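PDB 6CJ6: protein F9 from Vaccinia virus, which serves as a component of the entry-fusion complex, the eleven-protein assembly that mediates entry of the virion core into the host cytoplasm. Local coordinates for residues K8-L13 with S75-K80; Q20-H25 with T52-S57; G38-Q43 with C47-T52; S101-N106 with L151-K156. All blocks are in the same frame, centred on the assembly; numbering follows the deposited sequence.

Contact 1: K8-L13 with S75-K80; sequences KTLYNL and SLLPEK. With PDO (1,3-propandiol), chain B.
L10 and L77 reach toward each other tip to tip: L10 CD1 stands 3.8 Å from L77 CD1 and also lies near L77 CG and CD2, so one methyl of L10 rests against the branched end of L77. L77 places CG beside its backbone N (chi1 -72°), and its end comes closer to L10 than the direction of its CB would suggest. A second, looser pair lies alongside, with L13 CD1 at 4.2 Å from L76 CD1. L10 lies at the start of helix 10-24, where T9 and N12 form a capping box: T9 N donates to N12 OD1 over 2.8 Å, nearly straight at 172° but tilted 21° from the carbonyl plane, while T9 OG1 accepts weakly from Y11 N. N12 ND2 bonds onward to L136 O of strand 133-141. The junction between the helix start and the loop 75-78 is thus purely apolar, made by four leucines; no polar group joins the two segments, and the 125 Å² they bury rests on the fit of methyls.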
loop_
_atom_site.group_PDB
_atom_site.type_symbol
_atom_site.label_atom_id
_atom_site.label_comp_id
_atom_site.label_asym_id
_atom_site.label_seq_id
_atom_site.Cartn_x
_atom_site.Cartn_y
_atom_site.Cartn_z
ATOM N N LYS A 8 -15.293 -2.304 3.926
ATOM C CA LYS A 8 -14.413 -1.755 2.902
ATOM C C LYS A 8 -13.938 -0.351 3.251
ATOM O O LYS A 8 -14.674 0.448 3.835
ATOM C CB LYS A 8 -15.117 -1.732 1.547
ATOM C CG LYS A 8 -15.032 -3.044 0.798
ATOM C CD LYS A 8 -15.818 -3.000 -0.493
ATOM C CE LYS A 8 -15.751 -4.339 -1.192
ATOM N NZ LYS A 8 -16.692 -4.395 -2.334
ATOM N N THR A 9 -12.692 -0.060 2.882
ATOM C CA THR A 9 -12.078 1.248 3.051
ATOM C C THR A 9 -11.481 1.680 1.718
ATOM O O THR A 9 -11.570 0.970 0.711
ATOM C CB THR A 9 -10.977 1.215 4.118
ATOM O OG1 THR A 9 -9.836 0.520 3.599
ATOM C CG2 THR A 9 -11.464 0.520 5.382
ATOM N N LEU A 10 -10.852 2.860 1.718
ATOM C CA LEU A 10 -10.222 3.358 0.500
ATOM C C LEU A 10 -9.030 2.507 0.080
ATOM O O LEU A 10 -8.737 2.411 -1.117
ATOM C CB LEU A 10 -9.794 4.814 0.669
ATOM C CG LEU A 10 -10.812 5.862 0.225
ATOM C CD1 LEU A 10 -10.198 7.250 0.280
ATOM C CD2 LEU A 10 -11.302 5.545 -1.175
ATOM N N TYR A 11 -8.326 1.892 1.036
ATOM C CA TYR A 11 -7.193 1.054 0.664
ATOM C C TYR A 11 -7.622 -0.109 -0.218
ATOM O O TYR A 11 -6.852 -0.549 -1.079
ATOM C CB TYR A 11 -6.442 0.558 1.902
ATOM C CG TYR A 11 -5.288 -0.360 1.558
ATOM C CD1 TYR A 11 -4.114 0.144 1.013
ATOM C CD2 TYR A 11 -5.380 -1.731 1.759
ATOM C CE1 TYR A 11 -3.062 -0.691 0.683
ATOM C CE2 TYR A 11 -4.332 -2.574 1.441
ATOM C CZ TYR A 11 -3.176 -2.049 0.906
ATOM O OH TYR A 11 -2.131 -2.884 0.585
ATOM N N ASN A 12 -8.844 -0.616 -0.025
ATOM C CA ASN A 12 -9.367 -1.653 -0.908
ATOM C C ASN A 12 -9.385 -1.179 -2.355
ATOM O O ASN A 12 -8.947 -1.894 -3.263
ATOM C CB ASN A 12 -10.769 -2.061 -0.461
ATOM C CG ASN A 12 -10.773 -2.738 0.891
ATOM O OD1 ASN A 12 -11.045 -2.106 1.915
ATOM N ND2 ASN A 12 -10.470 -4.032 0.904
ATOM N N LEU A 13 -9.891 0.033 -2.591
ATOM C CA LEU A 13 -9.903 0.569 -3.948
ATOM C C LEU A 13 -8.486 0.770 -4.471
ATOM O O LEU A 13 -8.207 0.500 -5.647
ATOM C CB LEU A 13 -10.689 1.879 -3.991
ATOM C CG LEU A 13 -12.121 1.804 -3.462
ATOM C CD1 LEU A 13 -12.850 3.120 -3.684
ATOM C CD2 LEU A 13 -12.872 0.650 -4.111
ATOM N N SER A 75 -9.065 10.778 -5.831
ATOM C CA SER A 75 -9.919 11.765 -6.484
ATOM C C SER A 75 -11.383 11.632 -6.085
ATOM O O SER A 75 -12.152 12.582 -6.271
ATOM C CB SER A 75 -9.771 11.673 -8.004
ATOM O OG SER A 75 -8.452 12.005 -8.403
ATOM N N LEU A 76 -11.786 10.488 -5.541
ATOM C CA LEU A 76 -13.157 10.284 -5.095
ATOM C C LEU A 76 -13.461 10.990 -3.779
ATOM O O LEU A 76 -14.553 10.808 -3.230
ATOM C CB LEU A 76 -13.463 8.784 -4.995
ATOM C CG LEU A 76 -13.330 8.027 -6.321
ATOM C CD1 LEU A 76 -13.421 6.523 -6.120
ATOM C CD2 LEU A 76 -14.383 8.504 -7.313
ATOM N N LEU A 77 -12.531 11.787 -3.269
ATOM C CA LEU A 77 -12.701 12.534 -2.035
ATOM C C LEU A 77 -12.879 14.013 -2.335
ATOM O O LEU A 77 -12.443 14.501 -3.382
ATOM C CB LEU A 77 -11.464 12.367 -1.139
ATOM C CG LEU A 77 -11.258 11.017 -0.455
ATOM C CD1 LEU A 77 -10.040 11.072 0.452
ATOM C CD2 LEU A 77 -12.497 10.616 0.330
ATOM N N PRO A 78 -13.527 14.762 -1.439
ATOM C CA PRO A 78 -13.606 16.215 -1.614
ATOM C C PRO A 78 -12.221 16.846 -1.676
ATOM O O PRO A 78 -11.222 16.263 -1.252
ATOM C CB PRO A 78 -14.375 16.677 -0.370
ATOM C CG PRO A 78 -15.208 15.494 -0.005
ATOM C CD PRO A 78 -14.359 14.295 -0.315
ATOM N N GLU A 79 -12.186 18.071 -2.211
ATOM C CA GLU A 79 -10.925 18.730 -2.548
ATOM C C GLU A 79 -10.007 18.854 -1.337
ATOM O O GLU A 79 -8.837 18.459 -1.390
ATOM C CB GLU A 79 -11.205 20.103 -3.163
ATOM C CG GLU A 79 -11.832 20.061 -4.554
ATOM C CD GLU A 79 -13.311 19.717 -4.537
ATOM O OE1 GLU A 79 -13.864 19.498 -3.438
ATOM O OE2 GLU A 79 -13.921 19.676 -5.625
ATOM N N LYS A 80 -10.516 19.411 -0.236
ATOM C CA LYS A 80 -9.675 19.591 0.945
ATOM C C LYS A 80 -9.246 18.258 1.543
ATOM O O LYS A 80 -8.150 18.157 2.108
ATOM C CB LYS A 80 -10.394 20.450 1.989
ATOM C CG LYS A 80 -9.508 20.838 3.025
HETATM C C1 PDO B . -7.179 22.675 0.723
HETATM O O1 PDO B . -8.558 22.539 0.364
HETATM C C2 PDO B . -7.036 23.751 1.793
HETATM C C3 PDO B . -5.853 24.664 1.494
HETATM O O3 PDO B . -6.333 25.962 1.125
#

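Contact 2: Q20-H25 with T52-S57; sequences QKLAQH and TNKCMS. With PDO (1,3-propandiol), chain X; PDO (1,3-propandiol), chain C.
L22 and M56 cross at about a right angle, the CD2 methyl of L22 meeting the thioether: L22 CD2 lies 3.6 Å from M56 SD and equally close to M56 CE. The methionine bends at its last torsion (chi3 53°), which turns M56 CE in toward the helix backbone, 3.9 Å from L22 O. Nearer the backbone of L22, the aliphatic part of K54 passes by, with K54 CD 4.1 Å from L22 CB. K54 bends at chi3 and chi4, and its ammonium leaves the apolar patch to bond a 1,3-propanediol, K54 NZ to O1 of that diol being 3.2 Å; T52 OG1 reaches the same oxygen weakly. C55, between K54 and M56, points away from the helix and is disulfide-bonded to C33. V140 of strand 133-141 touches both L22 and K54. Chemically, the end of helix 10-24 meets the segment leaving strand 47-53 by dispersion contacts alone: thioether on the leucine tip, lysine methylene on its CB, while K54 NZ turns aside to the diol.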
loop_
_atom_site.group_PDB
_atom_site.type_symbol
_atom_site.label_atom_id
_atom_site.label_comp_id
_atom_site.label_asym_id
_atom_site.label_seq_id
_atom_site.Cartn_x
_atom_site.Cartn_y
_atom_site.Cartn_z
ATOM N N GLN A 20 -3.840 -4.701 -10.351
ATOM C CA GLN A 20 -3.999 -4.790 -11.802
ATOM C C GLN A 20 -2.731 -4.348 -12.519
ATOM O O GLN A 20 -2.259 -5.015 -13.448
ATOM C CB GLN A 20 -5.174 -3.924 -12.256
ATOM C CG GLN A 20 -6.545 -4.553 -12.113
ATOM C CD GLN A 20 -7.614 -3.741 -12.822
ATOM O OE1 GLN A 20 -7.308 -2.879 -13.642
ATOM N NE2 GLN A 20 -8.876 -4.007 -12.503
ATOM N N LYS A 21 -2.167 -3.215 -12.099
ATOM C CA LYS A 21 -0.976 -2.689 -12.754
ATOM C C LYS A 21 0.229 -3.594 -12.524
ATOM O O LYS A 21 1.063 -3.766 -13.420
ATOM C CB LYS A 21 -0.701 -1.275 -12.247
ATOM C CG LYS A 21 -1.842 -0.294 -12.488
ATOM C CD LYS A 21 -1.891 0.759 -11.393
ATOM C CE LYS A 21 -2.196 2.145 -11.941
ATOM N NZ LYS A 21 -3.557 2.250 -12.533
ATOM N N LEU A 22 0.334 -4.188 -11.331
ATOM C CA LEU A 22 1.456 -5.078 -11.044
ATOM C C LEU A 22 1.443 -6.299 -11.956
ATOM O O LEU A 22 2.500 -6.758 -12.405
ATOM C CB LEU A 22 1.426 -5.512 -9.579
ATOM C CG LEU A 22 1.732 -4.461 -8.513
ATOM C CD1 LEU A 22 1.689 -5.081 -7.126
ATOM C CD2 LEU A 22 3.080 -3.812 -8.770
ATOM N N ALA A 23 0.255 -6.843 -12.234
ATOM C CA ALA A 23 0.162 -8.028 -13.081
ATOM C C ALA A 23 0.575 -7.732 -14.517
ATOM O O ALA A 23 1.194 -8.582 -15.170
ATOM C CB ALA A 23 -1.257 -8.593 -13.045
ATOM N N GLN A 24 0.246 -6.542 -15.025
ATOM C CA GLN A 24 0.635 -6.189 -16.387
ATOM C C GLN A 24 2.136 -5.950 -16.497
ATOM O O GLN A 24 2.777 -6.426 -17.441
ATOM C CB GLN A 24 -0.134 -4.952 -16.851
ATOM C CG GLN A 24 -1.627 -5.067 -16.673
ATOM C CD GLN A 24 -2.356 -3.799 -17.057
ATOM O OE1 GLN A 24 -1.780 -2.892 -17.661
ATOM N NE2 GLN A 24 -3.632 -3.727 -16.706
ATOM N N HIS A 25 2.715 -5.214 -15.542
ATOM C CA HIS A 25 4.125 -4.836 -15.589
ATOM C C HIS A 25 5.076 -5.942 -15.146
ATOM O O HIS A 25 6.207 -5.645 -14.743
ATOM C CB HIS A 25 4.374 -3.530 -14.825
ATOM C CG HIS A 25 4.132 -2.307 -15.653
ATOM N ND1 HIS A 25 2.951 -1.596 -15.609
ATOM C CD2 HIS A 25 4.914 -1.680 -16.565
ATOM C CE1 HIS A 25 3.022 -0.577 -16.448
ATOM N NE2 HIS A 25 4.201 -0.607 -17.041
ATOM N N THR A 52 0.695 -11.589 -0.275
ATOM C CA THR A 52 1.141 -12.187 -1.524
ATOM C C THR A 52 2.458 -11.553 -1.946
ATOM O O THR A 52 2.733 -10.389 -1.643
ATOM C CB THR A 52 0.129 -11.957 -2.654
ATOM O OG1 THR A 52 -0.095 -10.548 -2.809
ATOM C CG2 THR A 52 -1.191 -12.657 -2.352
ATOM N N ASN A 53 3.266 -12.330 -2.657
ATOM C CA ASN A 53 4.498 -11.837 -3.248
ATOM C C ASN A 53 4.282 -11.598 -4.734
ATOM O O ASN A 53 3.648 -12.403 -5.422
ATOM C CB ASN A 53 5.642 -12.830 -3.038
ATOM C CG ASN A 53 6.025 -12.974 -1.578
ATOM O OD1 ASN A 53 6.878 -12.244 -1.073
ATOM N ND2 ASN A 53 5.393 -13.917 -0.893
ATOM N N LYS A 54 4.801 -10.474 -5.220
ATOM C CA LYS A 54 4.681 -10.098 -6.621
ATOM C C LYS A 54 5.806 -9.129 -6.942
ATOM O O LYS A 54 5.561 -7.996 -7.371
ATOM C CB LYS A 54 3.321 -9.447 -6.882
ATOM C CG LYS A 54 2.623 -9.924 -8.145
ATOM C CD LYS A 54 1.205 -9.369 -8.253
ATOM C CE LYS A 54 0.199 -10.174 -7.433
ATOM N NZ LYS A 54 0.310 -9.960 -5.960
ATOM N N CYS A 55 7.042 -9.564 -6.725
ATOM C CA CYS A 55 8.176 -8.661 -6.786
ATOM C C CYS A 55 8.568 -8.360 -8.225
ATOM O O CYS A 55 8.231 -9.088 -9.163
ATOM C CB CYS A 55 9.367 -9.239 -6.031
ATOM S SG CYS A 55 8.896 -10.123 -4.543
ATOM N N MET A 56 9.302 -7.263 -8.389
ATOM C CA MET A 56 9.688 -6.780 -9.701
ATOM C C MET A 56 11.106 -6.233 -9.646
ATOM O O MET A 56 11.774 -6.266 -8.606
ATOM C CB MET A 56 8.680 -5.757 -10.233
ATOM C CG MET A 56 7.979 -4.963 -9.154
ATOM S SD MET A 56 6.461 -4.257 -9.804
ATOM C CE MET A 56 5.680 -5.730 -10.458
ATOM N N SER A 57 11.556 -5.710 -10.787
ATOM C CA SER A 57 12.968 -5.391 -10.960
ATOM C C SER A 57 13.400 -4.220 -10.087
ATOM O O SER A 57 14.471 -4.266 -9.469
ATOM C CB SER A 57 13.262 -5.117 -12.434
ATOM O OG SER A 57 12.191 -4.416 -13.045
HETATM C C1 PDO X . -8.868 0.420 -11.290
HETATM O O1 PDO X . -8.883 -0.216 -10.006
HETATM C C2 PDO X . -7.467 0.944 -11.580
HETATM C C3 PDO X . -6.632 -0.104 -12.306
HETATM O O3 PDO X . -5.281 0.357 -12.419
HETATM C C1 PDO C . -3.762 -11.246 -5.574
HETATM O O1 PDO C . -2.651 -10.807 -4.929
HETATM C C2 PDO C . -3.799 -11.087 -7.031
HETATM C C3 PDO C . -4.884 -10.188 -7.504
HETATM O O3 PDO C . -6.021 -10.811 -7.131
#

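Contact 3: G38-Q43 with C47-T52; sequences GEVIGQ and CALRIT. With PDO (1,3-propandiol), chain C; MOH (methanol), chain D.
V40 bridges two strands that do not pair with each other: its CA is nearest that of L49, yet the two are 9.6 Å apart, too far for backbone pairing, and side chains alone span the gap. Each methyl of V40 takes a different partner. CG1, set anti to the backbone N (chi1 177°), meets L49 tip to tip, V40 CG1 to L49 CD1 being 4.0 Å. V40 CG2, beside that N, lies 4.2 Å from I51 CD1. L49 and I51 both point toward V40, as expected of alternate residues on one face of a strand, and the join buries 101 Å² in all. Beyond V40 the chain turns a corner at G42, with a positive phi of 151°. The two strands belong to separate sheets, each of parallel strands: 36-41 is an outer strand beside 119-127, to which V40 packs through I124, while 47-53 is an outer strand beside 133-141, with L49 against L137 and I139. The disulfide of C47 with C127 ties these two sheets covalently.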
loop_
_atom_site.group_PDB
_atom_site.type_symbol
_atom_site.label_atom_id
_atom_site.label_comp_id
_atom_site.label_asym_id
_atom_site.label_seq_id
_atom_site.Cartn_x
_atom_site.Cartn_y
_atom_site.Cartn_z
ATOM N N GLY A 38 8.035 -10.996 6.484
ATOM C CA GLY A 38 8.080 -12.072 7.451
ATOM C C GLY A 38 7.514 -11.695 8.803
ATOM O O GLY A 38 7.655 -12.446 9.771
ATOM N N GLU A 39 6.857 -10.542 8.883
ATOM C CA GLU A 39 6.425 -10.026 10.174
ATOM C C GLU A 39 5.445 -8.876 9.983
ATOM O O GLU A 39 5.791 -7.848 9.390
ATOM C CB GLU A 39 7.653 -9.572 10.963
ATOM C CG GLU A 39 7.406 -9.148 12.389
ATOM C CD GLU A 39 8.707 -8.923 13.136
ATOM O OE1 GLU A 39 9.557 -9.841 13.132
ATOM O OE2 GLU A 39 8.893 -7.825 13.705
ATOM N N VAL A 40 4.220 -9.042 10.470
ATOM C CA VAL A 40 3.182 -8.024 10.368
ATOM C C VAL A 40 2.778 -7.616 11.776
ATOM O O VAL A 40 2.449 -8.472 12.605
ATOM C CB VAL A 40 1.964 -8.536 9.577
ATOM C CG1 VAL A 40 0.865 -7.483 9.557
ATOM C CG2 VAL A 40 2.369 -8.917 8.166
ATOM N N ILE A 41 2.809 -6.313 12.048
ATOM C CA ILE A 41 2.387 -5.795 13.340
ATOM C C ILE A 41 1.185 -4.883 13.144
ATOM O O ILE A 41 0.898 -4.414 12.040
ATOM C CB ILE A 41 3.518 -5.085 14.115
ATOM C CG1 ILE A 41 3.698 -3.652 13.619
ATOM C CG2 ILE A 41 4.820 -5.859 13.988
ATOM C CD1 ILE A 41 4.891 -2.942 14.232
ATOM N N GLY A 42 0.479 -4.644 14.234
ATOM C CA GLY A 42 -0.714 -3.823 14.208
ATOM C C GLY A 42 -1.674 -4.261 15.296
ATOM O O GLY A 42 -1.392 -5.158 16.087
ATOM N N GLN A 43 -2.827 -3.595 15.315
ATOM C CA GLN A 43 -3.908 -3.888 16.248
ATOM C C GLN A 43 -5.019 -4.576 15.470
ATOM O O GLN A 43 -5.605 -3.979 14.561
ATOM C CB GLN A 43 -4.430 -2.596 16.873
ATOM C CG GLN A 43 -3.336 -1.683 17.399
ATOM C CD GLN A 43 -3.802 -0.248 17.561
ATOM O OE1 GLN A 43 -4.968 0.009 17.865
ATOM N NE2 GLN A 43 -2.893 0.697 17.347
ATOM N N CYS A 47 -9.698 -8.801 11.553
ATOM C CA CYS A 47 -8.821 -8.500 10.431
ATOM C C CYS A 47 -8.748 -9.684 9.475
ATOM O O CYS A 47 -8.601 -10.834 9.905
ATOM C CB CYS A 47 -7.419 -8.164 10.933
ATOM S SG CYS A 47 -6.356 -7.446 9.671
ATOM N N ALA A 48 -8.841 -9.393 8.182
ATOM C CA ALA A 48 -8.590 -10.362 7.122
ATOM C C ALA A 48 -7.374 -9.875 6.345
ATOM O O ALA A 48 -7.450 -8.869 5.631
ATOM C CB ALA A 48 -9.807 -10.500 6.210
ATOM N N LEU A 49 -6.254 -10.573 6.498
ATOM C CA LEU A 49 -5.022 -10.230 5.805
ATOM C C LEU A 49 -4.822 -11.155 4.613
ATOM O O LEU A 49 -5.051 -12.365 4.707
ATOM C CB LEU A 49 -3.820 -10.343 6.746
ATOM C CG LEU A 49 -3.499 -9.146 7.638
ATOM C CD1 LEU A 49 -2.414 -9.506 8.634
ATOM C CD2 LEU A 49 -3.065 -7.960 6.791
ATOM N N ARG A 50 -4.400 -10.577 3.491
ATOM C CA ARG A 50 -4.071 -11.324 2.278
ATOM C C ARG A 50 -2.651 -10.935 1.879
ATOM O O ARG A 50 -2.434 -9.868 1.296
ATOM C CB ARG A 50 -5.064 -11.021 1.160
ATOM C CG ARG A 50 -6.280 -11.929 1.144
ATOM C CD ARG A 50 -6.078 -13.108 0.204
ATOM N NE ARG A 50 -7.186 -14.058 0.273
ATOM C CZ ARG A 50 -7.490 -14.928 -0.686
ATOM N NH1 ARG A 50 -6.778 -14.965 -1.804
ATOM N NH2 ARG A 50 -8.516 -15.753 -0.531
ATOM N N ILE A 51 -1.688 -11.794 2.195
ATOM C CA ILE A 51 -0.277 -11.521 1.947
ATOM C C ILE A 51 0.147 -12.299 0.711
ATOM O O ILE A 51 -0.028 -13.522 0.647
ATOM C CB ILE A 51 0.583 -11.892 3.164
ATOM C CG1 ILE A 51 -0.001 -11.261 4.429
ATOM C CG2 ILE A 51 2.024 -11.443 2.952
ATOM C CD1 ILE A 51 0.528 -11.854 5.712
ATOM N N THR A 52 0.695 -11.589 -0.275
ATOM C CA THR A 52 1.141 -12.187 -1.524
ATOM C C THR A 52 2.458 -11.553 -1.946
ATOM O O THR A 52 2.733 -10.389 -1.643
ATOM C CB THR A 52 0.129 -11.957 -2.654
ATOM O OG1 THR A 52 -0.095 -10.548 -2.809
ATOM C CG2 THR A 52 -1.191 -12.657 -2.352
HETATM C C1 PDO C . -3.762 -11.246 -5.574
HETATM O O1 PDO C . -2.651 -10.807 -4.929
HETATM C C2 PDO C . -3.799 -11.087 -7.031
HETATM C C3 PDO C . -4.884 -10.188 -7.504
HETATM O O3 PDO C . -6.021 -10.811 -7.131
HETATM C C MOH D . 10.413 -13.739 10.388
HETATM O O MOH D . 9.724 -14.547 9.456
#

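Contact 4: S101-N106 with L151-K156; sequences SKLEKN and LQTIVK. With PDO (1,3-propandiol), chain Y; MOH (methanol), chain E; PGO (S-1,2-propanediol), chain F; MOH (methanol), chain G.
L103 and T153 slide past each other in opposite directions, and together with I154 they make up the contact between 101-106 and 151-156. L103 gives the largest share, 64 Å², and divides its two methyls between neighbouring residues of the other helix. Its CG is anti to the backbone N (chi1 168°), which sends CD1 against the threonine: L103 CD1 lies 3.6 Å from T153 OG1 and almost as near T153 CB and CG2, so the methyl sits over the whole branch point. CD2 points to the isoleucine, with L103 CD2 4.4 Å from I154 CG1, a looser touch. T153 OG1 is polar but hydrogen-bonded to C149 O one turn earlier in its helix, so that it can present itself to a methyl without leaving its hydroxyl unsatisfied. F63 and I89 also touch L103, and I89, M66 and F14 touch I154, placing the pair in a buried helical cluster. The start of helix 102-113 is capped by S101, whose OG accepts from E104 N over 3.2 Å at 162°. A methanol bonds both S101 OG and E104 OE1, and E104 also forms a salt bridge with R60. The interface is therefore buried and small at 115 Å², with no polar bond joining the segments: a leucine methyl lies on a threonine whose hydrogen bonding is settled within its own helix.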
loop_
_atom_site.group_PDB
_atom_site.type_symbol
_atom_site.label_atom_id
_atom_site.label_comp_id
_atom_site.label_asym_id
_atom_site.label_seq_id
_atom_site.Cartn_x
_atom_site.Cartn_y
_atom_site.Cartn_z
ATOM N N SER A 101 8.231 11.139 -5.524
ATOM C CA SER A 101 7.540 11.854 -4.465
ATOM C C SER A 101 8.422 11.951 -3.221
ATOM O O SER A 101 9.461 11.297 -3.101
ATOM C CB SER A 101 6.233 11.143 -4.113
ATOM O OG SER A 101 6.481 9.813 -3.685
ATOM N N LYS A 102 7.995 12.801 -2.286
ATOM C CA LYS A 102 8.629 12.830 -0.974
ATOM C C LYS A 102 8.467 11.499 -0.252
ATOM O O LYS A 102 9.370 11.072 0.478
ATOM C CB LYS A 102 8.045 13.976 -0.149
ATOM C CG LYS A 102 8.290 13.890 1.346
ATOM C CD LYS A 102 7.716 15.115 2.038
ATOM C CE LYS A 102 7.431 14.855 3.503
ATOM N NZ LYS A 102 6.699 16.006 4.098
ATOM N N LEU A 103 7.329 10.828 -0.450
ATOM C CA LEU A 103 7.139 9.500 0.125
ATOM C C LEU A 103 8.270 8.564 -0.276
ATOM O O LEU A 103 8.908 7.937 0.577
ATOM C CB LEU A 103 5.791 8.930 -0.322
ATOM C CG LEU A 103 5.580 7.435 -0.040
ATOM C CD1 LEU A 103 5.530 7.167 1.455
ATOM C CD2 LEU A 103 4.327 6.915 -0.724
ATOM N N GLU A 104 8.552 8.482 -1.579
ATOM C CA GLU A 104 9.571 7.559 -2.067
ATOM C C GLU A 104 10.957 7.929 -1.553
ATOM O O GLU A 104 11.743 7.052 -1.176
ATOM C CB GLU A 104 9.547 7.525 -3.594
ATOM C CG GLU A 104 10.652 6.694 -4.216
ATOM C CD GLU A 104 10.434 6.460 -5.694
ATOM O OE1 GLU A 104 9.519 7.088 -6.266
ATOM O OE2 GLU A 104 11.172 5.641 -6.278
ATOM N N LYS A 105 11.280 9.222 -1.531
ATOM C CA LYS A 105 12.564 9.632 -0.974
ATOM C C LYS A 105 12.636 9.326 0.516
ATOM O O LYS A 105 13.676 8.878 1.013
ATOM C CB LYS A 105 12.815 11.115 -1.254
ATOM C CG LYS A 105 13.024 11.423 -2.730
ATOM C CD LYS A 105 13.070 12.912 -2.993
ATOM C CE LYS A 105 13.300 13.205 -4.477
ATOM N NZ LYS A 105 13.148 14.655 -4.780
ATOM N N ASN A 106 11.540 9.550 1.242
ATOM C CA ASN A 106 11.516 9.194 2.656
ATOM C C ASN A 106 11.720 7.695 2.842
ATOM O O ASN A 106 12.475 7.268 3.722
ATOM C CB ASN A 106 10.198 9.650 3.285
ATOM C CG ASN A 106 10.274 9.752 4.796
ATOM O OD1 ASN A 106 10.872 10.684 5.335
ATOM N ND2 ASN A 106 9.659 8.802 5.487
ATOM N N LEU A 151 4.056 1.135 0.446
ATOM C CA LEU A 151 2.756 0.510 0.665
ATOM C C LEU A 151 2.326 0.640 2.122
ATOM O O LEU A 151 1.150 0.892 2.412
ATOM C CB LEU A 151 2.814 -0.956 0.238
ATOM C CG LEU A 151 1.489 -1.715 0.180
ATOM C CD1 LEU A 151 0.527 -1.037 -0.778
ATOM C CD2 LEU A 151 1.724 -3.160 -0.230
ATOM N N GLN A 152 3.271 0.486 3.053
ATOM C CA GLN A 152 2.946 0.592 4.473
ATOM C C GLN A 152 2.395 1.971 4.810
ATOM O O GLN A 152 1.349 2.092 5.460
ATOM C CB GLN A 152 4.180 0.284 5.324
ATOM C CG GLN A 152 4.107 0.898 6.717
ATOM C CD GLN A 152 5.179 0.385 7.652
ATOM O OE1 GLN A 152 5.456 -0.813 7.703
ATOM N NE2 GLN A 152 5.788 1.292 8.402
ATOM N N THR A 153 3.095 3.026 4.382
ATOM C CA THR A 153 2.611 4.382 4.617
ATOM C C THR A 153 1.208 4.567 4.051
ATOM O O THR A 153 0.349 5.189 4.685
ATOM C CB THR A 153 3.577 5.390 3.994
ATOM O OG1 THR A 153 4.921 5.054 4.360
ATOM C CG2 THR A 153 3.267 6.805 4.480
ATOM N N ILE A 154 0.956 4.012 2.865
ATOM C CA ILE A 154 -0.357 4.131 2.239
ATOM C C ILE A 154 -1.405 3.313 2.992
ATOM O O ILE A 154 -2.548 3.757 3.159
ATOM C CB ILE A 154 -0.267 3.760 0.747
ATOM C CG1 ILE A 154 0.539 4.822 -0.008
ATOM C CG2 ILE A 154 -1.652 3.588 0.141
ATOM C CD1 ILE A 154 0.677 4.551 -1.481
ATOM N N VAL A 155 -1.043 2.110 3.457
ATOM C CA VAL A 155 -1.975 1.317 4.262
ATOM C C VAL A 155 -2.423 2.108 5.482
ATOM O O VAL A 155 -3.617 2.335 5.697
ATOM C CB VAL A 155 -1.348 -0.027 4.677
ATOM C CG1 VAL A 155 -2.195 -0.681 5.763
ATOM C CG2 VAL A 155 -1.216 -0.961 3.494
ATOM N N LYS A 156 -1.461 2.558 6.289
ATOM C CA LYS A 156 -1.767 3.192 7.564
ATOM C C LYS A 156 -2.559 4.486 7.421
ATOM O O LYS A 156 -3.017 5.024 8.435
ATOM C CB LYS A 156 -0.472 3.416 8.349
ATOM C CG LYS A 156 0.358 2.148 8.513
ATOM C CD LYS A 156 1.575 2.378 9.389
ATOM C CE LYS A 156 1.177 2.488 10.843
ATOM N NZ LYS A 156 2.329 2.860 11.709
HETATM C C1 PDO Y . 18.021 6.536 -0.439
HETATM O O1 PDO Y . 19.088 6.265 -1.352
HETATM C C2 PDO Y . 17.933 8.037 -0.190
HETATM C C3 PDO Y . 16.482 8.486 -0.064
HETATM O O3 PDO Y . 16.402 9.901 -0.268
HETATM C C MOH E . 6.689 8.192 -7.354
HETATM O O MOH E . 7.360 8.450 -6.139
HETATM C C1 PGO F . 5.352 15.895 -2.723
HETATM C C2 PGO F . 4.660 16.225 -1.421
HETATM C C3 PGO F . 3.886 17.419 -1.797
HETATM O O1 PGO F . 6.605 15.280 -2.961
HETATM O O2 PGO F . 5.475 16.548 -0.277
HETATM C C MOH G . 7.783 -0.721 10.139
HETATM O O MOH G . 8.115 -1.531 9.029
#

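Overall arrangement
Contact 4 is the most buried of the four, its centre about 8 Å from the centre of the chain, whereas contacts 1 and 2 are partly buried and contact 3 lies at the surface. Helix 10-24 serves contacts 1 and 2 near its two ends, their centres about 23 Å apart, and strand 47-53 serves contacts 2 and 3, which share T52. Contacts 1 and 4 meet directly, Y11 CE1 lying 3.4 Å from V155 CG2. None of the four has a hydrogen bond between its segments, but the partners vary with place: leucines at the helix start, thioether and lysine methylenes at its end, branched methyls between sheets, and a buried leucine against a threonine and an isoleucine.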